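Local atomic coordinates of putrescine aminotransferase (Halomonas elongata DSM 2581, PDB entry 6GWI), a protein that probably transfers amino groups from amines such as putrescine to carbonyl acceptors, with pyridoxal-5'-phosphate as cofactor. Residues Gly55-Asn60 and Glu257-Phe262; Pro224-Gly227 and Ala231-Pro234; Leu373-Ala378 and Pro423-Arg428. All coordinates share one frame; numbering follows the deposited sequence.

Contact 1 of 3, residues Gly55-Asn60 and Glu257-Phe262; sequences GLWCVN and EVICGF. With PLP (pyridoxal-5'-phosphate), chain D.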
loop_
_atom_site.group_PDB
_atom_site.type_symbol
_atom_site.label_atom_id
_atom_site.label_comp_id
_atom_site.label_asym_id
_atom_site.label_seq_id
_atom_site.Cartn_x
_atom_site.Cartn_y
_atom_site.Cartn_z
ATOM N N GLY B 55 13.769 -13.442 1.526
ATOM C CA GLY B 55 13.499 -12.081 1.115
ATOM C C GLY B 55 13.285 -11.189 2.319
ATOM O O GLY B 55 14.243 -10.630 2.861
ATOM N N LEU B 56 12.016 -11.044 2.742
ATOM C CA LEU B 56 11.646 -10.352 3.981
ATOM C C LEU B 56 10.437 -11.088 4.582
ATOM O O LEU B 56 9.316 -10.584 4.626
ATOM C CB LEU B 56 11.350 -8.872 3.725
ATOM C CG LEU B 56 11.246 -7.940 4.935
ATOM C CD1 LEU B 56 12.531 -7.932 5.747
ATOM C CD2 LEU B 56 10.898 -6.521 4.487
ATOM N N TRP B 57 10.679 -12.308 5.060
ATOM C CA TRP B 57 9.680 -13.194 5.648
ATOM C C TRP B 57 8.611 -13.658 4.660
ATOM O O TRP B 57 7.520 -14.054 5.086
ATOM C CB TRP B 57 8.927 -12.557 6.830
ATOM C CG TRP B 57 9.702 -11.798 7.857
ATOM C CD1 TRP B 57 10.149 -10.512 7.764
ATOM C CD2 TRP B 57 10.059 -12.252 9.168
ATOM N NE1 TRP B 57 10.781 -10.145 8.927
ATOM C CE2 TRP B 57 10.740 -11.196 9.805
ATOM C CE3 TRP B 57 9.876 -13.453 9.863
ATOM C CZ2 TRP B 57 11.247 -11.306 11.098
ATOM C CZ3 TRP B 57 10.380 -13.559 11.149
ATOM C CH2 TRP B 57 11.056 -12.491 11.752
ATOM N N CYS B 58 8.859 -13.613 3.350
ATOM C CA CYS B 58 7.761 -13.745 2.397
ATOM C C CYS B 58 7.960 -14.757 1.275
ATOM O O CYS B 58 6.952 -15.244 0.753
ATOM C CB CYS B 58 7.441 -12.377 1.771
ATOM S SG CYS B 58 8.848 -11.576 1.001
ATOM N N VAL B 59 9.190 -15.100 0.888
ATOM C CA VAL B 59 9.405 -15.981 -0.262
ATOM C C VAL B 59 9.295 -17.440 0.173
ATOM O O VAL B 59 10.297 -18.162 0.246
ATOM C CB VAL B 59 10.764 -15.701 -0.934
ATOM C CG1 VAL B 59 10.891 -16.497 -2.229
ATOM C CG2 VAL B 59 10.938 -14.203 -1.204
ATOM N N ASN B 60 8.066 -17.891 0.436
ATOM C CA ASN B 60 7.874 -19.195 1.061
ATOM C C ASN B 60 8.217 -20.336 0.111
ATOM O O ASN B 60 8.849 -21.318 0.518
ATOM C CB ASN B 60 6.432 -19.323 1.553
ATOM C CG ASN B 60 6.162 -18.486 2.789
ATOM O OD1 ASN B 60 7.045 -17.784 3.286
ATOM N ND2 ASN B 60 4.939 -18.561 3.296
ATOM N N GLU B 257 -1.621 -11.547 10.742
ATOM C CA GLU B 257 -1.049 -12.761 10.174
ATOM C C GLU B 257 -0.101 -12.475 9.015
ATOM O O GLU B 257 0.158 -13.365 8.197
ATOM C CB GLU B 257 -2.165 -13.695 9.704
ATOM C CG GLU B 257 -3.045 -14.223 10.809
ATOM C CD GLU B 257 -2.422 -15.397 11.533
ATOM O OE1 GLU B 257 -1.303 -15.813 11.157
ATOM O OE2 GLU B 257 -3.056 -15.910 12.476
ATOM N N VAL B 258 0.404 -11.246 8.913
ATOM C CA VAL B 258 1.211 -10.865 7.757
ATOM C C VAL B 258 2.463 -11.731 7.660
ATOM O O VAL B 258 2.886 -12.104 6.559
ATOM C CB VAL B 258 1.545 -9.363 7.823
ATOM C CG1 VAL B 258 2.599 -8.986 6.790
ATOM C CG2 VAL B 258 0.275 -8.547 7.601
ATOM N N ILE B 259 3.084 -12.054 8.795
ATOM C CA ILE B 259 4.235 -12.958 8.794
ATOM C C ILE B 259 3.826 -14.406 9.050
ATOM O O ILE B 259 4.332 -15.320 8.394
ATOM C CB ILE B 259 5.284 -12.492 9.828
ATOM C CG1 ILE B 259 6.149 -11.381 9.226
ATOM C CG2 ILE B 259 6.152 -13.668 10.287
ATOM C CD1 ILE B 259 7.167 -10.785 10.186
ATOM N N CYS B 260 2.943 -14.648 10.025
ATOM C CA CYS B 260 2.647 -16.013 10.444
ATOM C C CYS B 260 1.781 -16.767 9.445
ATOM O O CYS B 260 1.710 -17.999 9.512
ATOM C CB CYS B 260 1.945 -16.003 11.806
ATOM S SG CYS B 260 2.929 -15.310 13.156
ATOM N N GLY B 261 1.133 -16.072 8.518
ATOM C CA GLY B 261 0.255 -16.749 7.589
ATOM C C GLY B 261 1.017 -17.611 6.600
ATOM O O GLY B 261 2.165 -17.342 6.247
ATOM N N PHE B 262 0.355 -18.685 6.163
ATOM C CA PHE B 262 0.752 -19.441 4.973
ATOM C C PHE B 262 2.020 -20.268 5.194
ATOM O O PHE B 262 2.887 -20.353 4.323
ATOM C CB PHE B 262 0.880 -18.488 3.780
ATOM C CG PHE B 262 -0.365 -17.667 3.559
ATOM C CD1 PHE B 262 -1.514 -18.262 3.065
ATOM C CD2 PHE B 262 -0.407 -16.325 3.901
ATOM C CE1 PHE B 262 -2.672 -17.532 2.890
ATOM C CE2 PHE B 262 -1.563 -15.587 3.726
ATOM C CZ PHE B 262 -2.697 -16.193 3.217
HETATM N N1 PLP D . 2.206 -6.661 9.969
HETATM C C2 PLP D . 3.259 -7.496 10.275
HETATM C C2A PLP D . 3.127 -8.482 11.404
HETATM C C3 PLP D . 4.436 -7.425 9.534
HETATM O O3 PLP D . 5.470 -8.265 9.853
HETATM C C4 PLP D . 4.564 -6.521 8.473
HETATM C C4A PLP D . 5.490 -6.895 7.345
HETATM C C5 PLP D . 3.488 -5.676 8.186
HETATM C C6 PLP D . 2.317 -5.754 8.934
HETATM C C5A PLP D . 3.558 -4.661 7.065
HETATM O O4P PLP D . 3.414 -5.256 5.797
HETATM P P PLP D . 3.888 -4.420 4.504
HETATM O O1P PLP D . 3.114 -3.124 4.439
HETATM O O2P PLP D . 3.650 -5.251 3.266
HETATM O O3P PLP D . 5.358 -4.119 4.631
HETATM O O HOH W 1 6.426 -15.864 6.796
#

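Contact 2 of 3, residues Pro224-Gly227 and Ala231-Pro234; sequences PVQG and AIMP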
loop_
_atom_site.group_PDB
_atom_site.type_symbol
_atom_site.label_atom_id
_atom_site.label_comp_id
_atom_site.label_asym_id
_atom_site.label_seq_id
_atom_site.Cartn_x
_atom_site.Cartn_y
_atom_site.Cartn_z
ATOM N N PRO B 224 0.341 -13.249 16.339
ATOM C CA PRO B 224 0.424 -14.499 17.119
ATOM C C PRO B 224 1.824 -14.745 17.652
ATOM O O PRO B 224 2.003 -15.095 18.825
ATOM C CB PRO B 224 -0.011 -15.571 16.112
ATOM C CG PRO B 224 -0.874 -14.840 15.137
ATOM C CD PRO B 224 -0.260 -13.471 15.009
ATOM N N VAL B 225 2.825 -14.544 16.800
ATOM C CA VAL B 225 4.229 -14.502 17.183
ATOM C C VAL B 225 4.811 -13.225 16.593
ATOM O O VAL B 225 4.604 -12.941 15.408
ATOM C CB VAL B 225 5.002 -15.733 16.675
ATOM C CG1 VAL B 225 6.495 -15.547 16.874
ATOM C CG2 VAL B 225 4.521 -16.987 17.383
ATOM N N GLN B 226 5.530 -12.460 17.412
ATOM C CA GLN B 226 6.116 -11.203 16.960
ATOM C C GLN B 226 7.295 -11.477 16.031
ATOM O O GLN B 226 8.236 -12.187 16.402
ATOM C CB GLN B 226 6.564 -10.378 18.163
ATOM C CG GLN B 226 5.427 -9.838 19.011
ATOM C CD GLN B 226 5.883 -9.464 20.408
ATOM O OE1 GLN B 226 5.741 -10.247 21.347
ATOM N NE2 GLN B 226 6.442 -8.268 20.551
ATOM N N GLY B 227 7.248 -10.910 14.826
ATOM C CA GLY B 227 8.284 -11.130 13.836
ATOM C C GLY B 227 9.386 -10.091 13.860
ATOM O O GLY B 227 10.485 -10.353 14.361
ATOM N N ALA B 231 11.219 -12.297 16.553
ATOM C CA ALA B 231 10.783 -13.694 16.533
ATOM C C ALA B 231 10.531 -14.203 17.952
ATOM O O ALA B 231 11.120 -15.181 18.414
ATOM C CB ALA B 231 11.804 -14.578 15.811
ATOM N N ILE B 232 9.636 -13.506 18.642
ATOM C CA ILE B 232 9.382 -13.731 20.059
ATOM C C ILE B 232 8.149 -14.618 20.168
ATOM O O ILE B 232 7.016 -14.147 20.048
ATOM C CB ILE B 232 9.197 -12.412 20.814
ATOM C CG1 ILE B 232 10.428 -11.527 20.611
ATOM C CG2 ILE B 232 8.951 -12.675 22.295
ATOM C CD1 ILE B 232 10.297 -10.157 21.204
ATOM N N MET B 233 8.365 -15.904 20.388
ATOM C CA MET B 233 7.254 -16.799 20.684
ATOM C C MET B 233 6.845 -16.626 22.142
ATOM O O MET B 233 7.709 -16.642 23.026
ATOM C CB MET B 233 7.643 -18.246 20.412
ATOM C CG MET B 233 8.105 -18.490 18.986
ATOM S SD MET B 233 9.862 -18.873 18.883
ATOM C CE MET B 233 10.179 -18.585 17.143
ATOM N N PRO B 234 5.560 -16.453 22.436
ATOM C CA PRO B 234 5.147 -16.243 23.823
ATOM C C PRO B 234 5.174 -17.546 24.597
ATOM O O PRO B 234 5.219 -18.632 24.001
ATOM C CB PRO B 234 3.716 -15.705 23.685
ATOM C CG PRO B 234 3.211 -16.352 22.445
ATOM C CD PRO B 234 4.404 -16.469 21.517
#

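Contact 3 of 3, residues Leu373-Ala378 and Pro423-Arg428; sequences LGLMGA and PPLVIR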
loop_
_atom_site.group_PDB
_atom_site.type_symbol
_atom_site.label_atom_id
_atom_site.label_comp_id
_atom_site.label_asym_id
_atom_site.label_seq_id
_atom_site.Cartn_x
_atom_site.Cartn_y
_atom_site.Cartn_z
ATOM N N LEU B 373 10.023 -22.193 16.026
ATOM C CA LEU B 373 8.680 -22.727 15.845
ATOM C C LEU B 373 8.425 -22.753 14.348
ATOM O O LEU B 373 8.576 -21.724 13.681
ATOM C CB LEU B 373 7.633 -21.878 16.568
ATOM C CG LEU B 373 6.173 -22.304 16.390
ATOM C CD1 LEU B 373 5.959 -23.745 16.838
ATOM C CD2 LEU B 373 5.242 -21.367 17.144
ATOM N N GLY B 374 8.043 -23.911 13.822
ATOM C CA GLY B 374 8.001 -24.049 12.378
ATOM C C GLY B 374 9.354 -23.691 11.798
ATOM O O GLY B 374 10.390 -24.212 12.226
ATOM N N LEU B 375 9.367 -22.796 10.813
ATOM C CA LEU B 375 10.611 -22.299 10.231
ATOM C C LEU B 375 10.845 -20.829 10.581
ATOM O O LEU B 375 11.269 -20.029 9.744
ATOM C CB LEU B 375 10.621 -22.515 8.719
ATOM C CG LEU B 375 10.776 -23.982 8.296
ATOM C CD1 LEU B 375 10.606 -24.141 6.793
ATOM C CD2 LEU B 375 12.120 -24.567 8.739
ATOM N N MET B 376 10.579 -20.470 11.834
ATOM C CA MET B 376 11.020 -19.213 12.424
ATOM C C MET B 376 11.904 -19.563 13.612
ATOM O O MET B 376 11.524 -20.395 14.441
ATOM C CB MET B 376 9.840 -18.350 12.881
ATOM C CG MET B 376 10.243 -16.982 13.438
ATOM S SD MET B 376 8.868 -16.028 14.130
ATOM C CE MET B 376 7.736 -15.973 12.743
ATOM N N GLY B 377 13.072 -18.934 13.698
ATOM C CA GLY B 377 14.000 -19.228 14.769
ATOM C C GLY B 377 14.719 -17.975 15.223
ATOM O O GLY B 377 14.800 -16.978 14.502
ATOM N N ALA B 378 15.241 -18.045 16.446
ATOM C CA ALA B 378 15.971 -16.924 17.018
ATOM C C ALA B 378 17.045 -17.430 17.969
ATOM O O ALA B 378 16.910 -18.494 18.578
ATOM C CB ALA B 378 15.030 -15.965 17.757
ATOM N N PRO B 423 13.590 -18.857 6.838
ATOM C CA PRO B 423 13.980 -19.291 5.487
ATOM C C PRO B 423 12.772 -19.693 4.663
ATOM O O PRO B 423 11.666 -19.854 5.201
ATOM C CB PRO B 423 14.900 -20.495 5.752
ATOM C CG PRO B 423 14.501 -20.996 7.101
ATOM C CD PRO B 423 14.039 -19.797 7.882
ATOM N N PRO B 424 12.939 -19.850 3.349
ATOM C CA PRO B 424 11.834 -20.355 2.528
ATOM C C PRO B 424 11.326 -21.682 3.063
ATOM O O PRO B 424 12.083 -22.494 3.598
ATOM C CB PRO B 424 12.461 -20.502 1.137
ATOM C CG PRO B 424 13.558 -19.477 1.128
ATOM C CD PRO B 424 14.107 -19.473 2.530
ATOM N N LEU B 425 10.017 -21.891 2.932
ATOM C CA LEU B 425 9.411 -23.105 3.463
ATOM C C LEU B 425 9.781 -24.341 2.657
ATOM O O LEU B 425 9.503 -25.457 3.108
ATOM C CB LEU B 425 7.893 -22.944 3.511
ATOM C CG LEU B 425 7.394 -21.698 4.249
ATOM C CD1 LEU B 425 5.890 -21.780 4.440
ATOM C CD2 LEU B 425 8.095 -21.493 5.594
ATOM N N VAL B 426 10.405 -24.170 1.491
ATOM C CA VAL B 426 10.859 -25.290 0.678
ATOM C C VAL B 426 12.346 -25.566 0.879
ATOM O O VAL B 426 12.954 -26.287 0.081
ATOM C CB VAL B 426 10.547 -25.056 -0.809
ATOM C CG1 VAL B 426 9.048 -24.881 -1.011
ATOM C CG2 VAL B 426 11.315 -23.851 -1.344
ATOM N N ILE B 427 12.949 -24.998 1.927
ATOM C CA ILE B 427 14.363 -25.232 2.181
ATOM C C ILE B 427 14.592 -26.720 2.390
ATOM O O ILE B 427 13.784 -27.413 3.023
ATOM C CB ILE B 427 14.831 -24.408 3.394
ATOM C CG1 ILE B 427 16.354 -24.490 3.539
ATOM C CG2 ILE B 427 14.152 -24.896 4.672
ATOM C CD1 ILE B 427 16.933 -23.542 4.587
ATOM N N ARG B 428 15.702 -27.220 1.863
ATOM C CA ARG B 428 16.025 -28.628 2.006
ATOM C C ARG B 428 16.782 -28.857 3.309
ATOM O O ARG B 428 17.345 -27.935 3.904
ATOM C CB ARG B 428 16.876 -29.116 0.831
ATOM C CG ARG B 428 16.113 -29.371 -0.458
ATOM C CD ARG B 428 17.049 -29.903 -1.532
ATOM N NE ARG B 428 16.430 -30.942 -2.351
ATOM C CZ ARG B 428 16.231 -32.194 -1.948
ATOM N NH1 ARG B 428 16.592 -32.571 -0.729
ATOM N NH2 ARG B 428 15.663 -33.072 -2.765
#

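Contact 1 of 3, residues Gly55-Asn60 and Glu257-Phe262
Trp57 and Ile259 lie 6.3 Å apart between their CA atoms, and the two backbones stay farther apart at Asn60 and Phe262, with 8.1 Å between CA atoms. The main side-chain contact is a CH-pi interaction. The delta methyl of Ile259 sits over one face of the indole, with CD1 3.5 Å from the centroid of the five-membered ring and 13° off its normal. Ile259 CG1 stands anti to the carbonyl carbon (chi1 -82°), and the extended second torsion carries CD1 out onto the ring. CG2 of Ile259 meets the benzene part of the indole at CE3. On its other contact the same CD1 is 3.1 Å from PLP O3. Ile259 is thus packed between the tryptophan and the cofactor. The preceding Val258 packs against the pyridine ring, with CB 3.5 Å from N1. This loop follows Asp256 in a fold type I, class III aminotransferase, and Asp256, Val258, Ile259 and Lys285 all belong to the PLP pocket. With an alanine here in place of Trp57, the Ile259 delta methyl would probably lose its flat support and be freer to turn beside the cofactor. One water bridges the backbones, donating to both Trp57 O and Ile259 O at 2.7 Å each. Farther along, Asn60 ND2 comes within 2.9 Å of Phe262 O. Asn60 OD1 has a weak hydrogen bond from Arg264, and the Phe262 ring meets Phe269 edge-to-face. Asn83 of the second subunit donates its ND2 to Gly55 O.

Contact 2 of 3, residues Pro224-Gly227 and Ala231-Pro234
Gln226 and Ile232 form an antiparallel, hydrogen-bonded pair, a single bridge in a hairpin-like turn of the loop between strand 217-222 and helix 238-248. Ile232 N donates to Gln226 O at 3.0 Å, with the donor in the carbonyl plane. The return bond, Gln226 N to Ile232 O, is weak at 3.5 Å. Nearer the bend, Ala231 N donates to Gly227 O, and this donor is tilted 21° from the carbonyl plane. The side chains then fill in around the backbone. With Val225 CG1 anti to the backbone N (chi1 170°), that methyl is set against Ile232 O at 3.5 Å, and CG2 is turned to Pro234 CD. CG1 also touches Met233 CG at 4.0 Å. The side chains of Val225 and Pro234 cross at about a right angle. The extended chain of Gln226 crosses Ile232 at a slant, and its OE1 lies 4.1 Å from both CB and CG2 of Ile232. This buried OE1 has no polar partner in the model. The amide is held by its other end, where NE2 is hydrogen-bonded to Gln182 OE1. Arg371 NE bonds to Ala231 O, which joins the loop to strand 367-373, while Glu223, a residue of the PLP pocket, accepts a hydrogen bond from Gly227 N through OE1. Trp239 NE1, from helix 238-248, is hydrogen-bonded to Pro224 O. That same carbonyl oxygen, Pro224 O, packs 3.9 Å from Pro234 CD across the turn.

Contact 3 of 3, residues Leu373-Ala378 and Pro423-Arg428
Leu375 packs against the loop Pro423-Ile427 in a buried, apolar contact, with its side chain as the plug. The contact joins the turn between strands 367-373 and 376-381 to the loop that follows strand 418-421, the neighbour of 376-381 in one antiparallel sheet. This is probably the small C-terminal domain of this fold type I enzyme. Leu375 sits at the tip of a two-residue beta hairpin between the first two of these strands. Leu373 and Met376 close that hairpin with reciprocal backbone bonds, and Gly374, with its positive phi, takes the other corner. The partner loop leads on into helix 429-450. Leu375 CG is anti to the carbonyl carbon (chi1 -71°), and its second torsion is extended, which sends CD1 forward into the bend of the loop. There CD1 lies 3.7 Å from Leu425 CA and 3.8 Å from Leu425 CD2. The same methyl reaches Ile427 CG2 at 4.2 Å and Pro424 O at 3.9 Å. Leu425 comes in obliquely, and its CD2 also lies against Leu375 CB. Helix 342-359 supplies further packing: Val346 and Leu354 touch Leu375, and Val342 and Val346 touch Leu425. The polar side of the contact lies at the backbone. Pro423 CD rests 3.3 Å from Leu375 O. Arg264 NH1 is hydrogen-bonded to both Leu375 O and Pro423 O, so one guanidinium group ties the hairpin tip to the loop. The bend that receives Leu375 is a type I beta turn, closed by Ile427 N donating to Pro424 O at 3.1 Å.

How the contacts relate
All three contacts are buried, but contact 1 lies closest to the centre of the chain and contact 3 farthest. Contact 1 is the one whose residues line the PLP pocket, and it combines CH-pi packing with a bridging water. Contact 2 rests on backbone hydrogen bonds, while contact 3 is made by aliphatic side chains. Met376 links them: its CE touches Ile259 CG2, and its SD touches Val225 CG1 and Ala231 CB. Trp57 CH2 also packs on Gly227 O, 3.4 Å away, and Leu425 CD1 on Phe262 O. Arg264 reaches both contact 1 and contact 3. Contact 2 is nested within the chain loop that contact 1 closes, and contact 3 follows later.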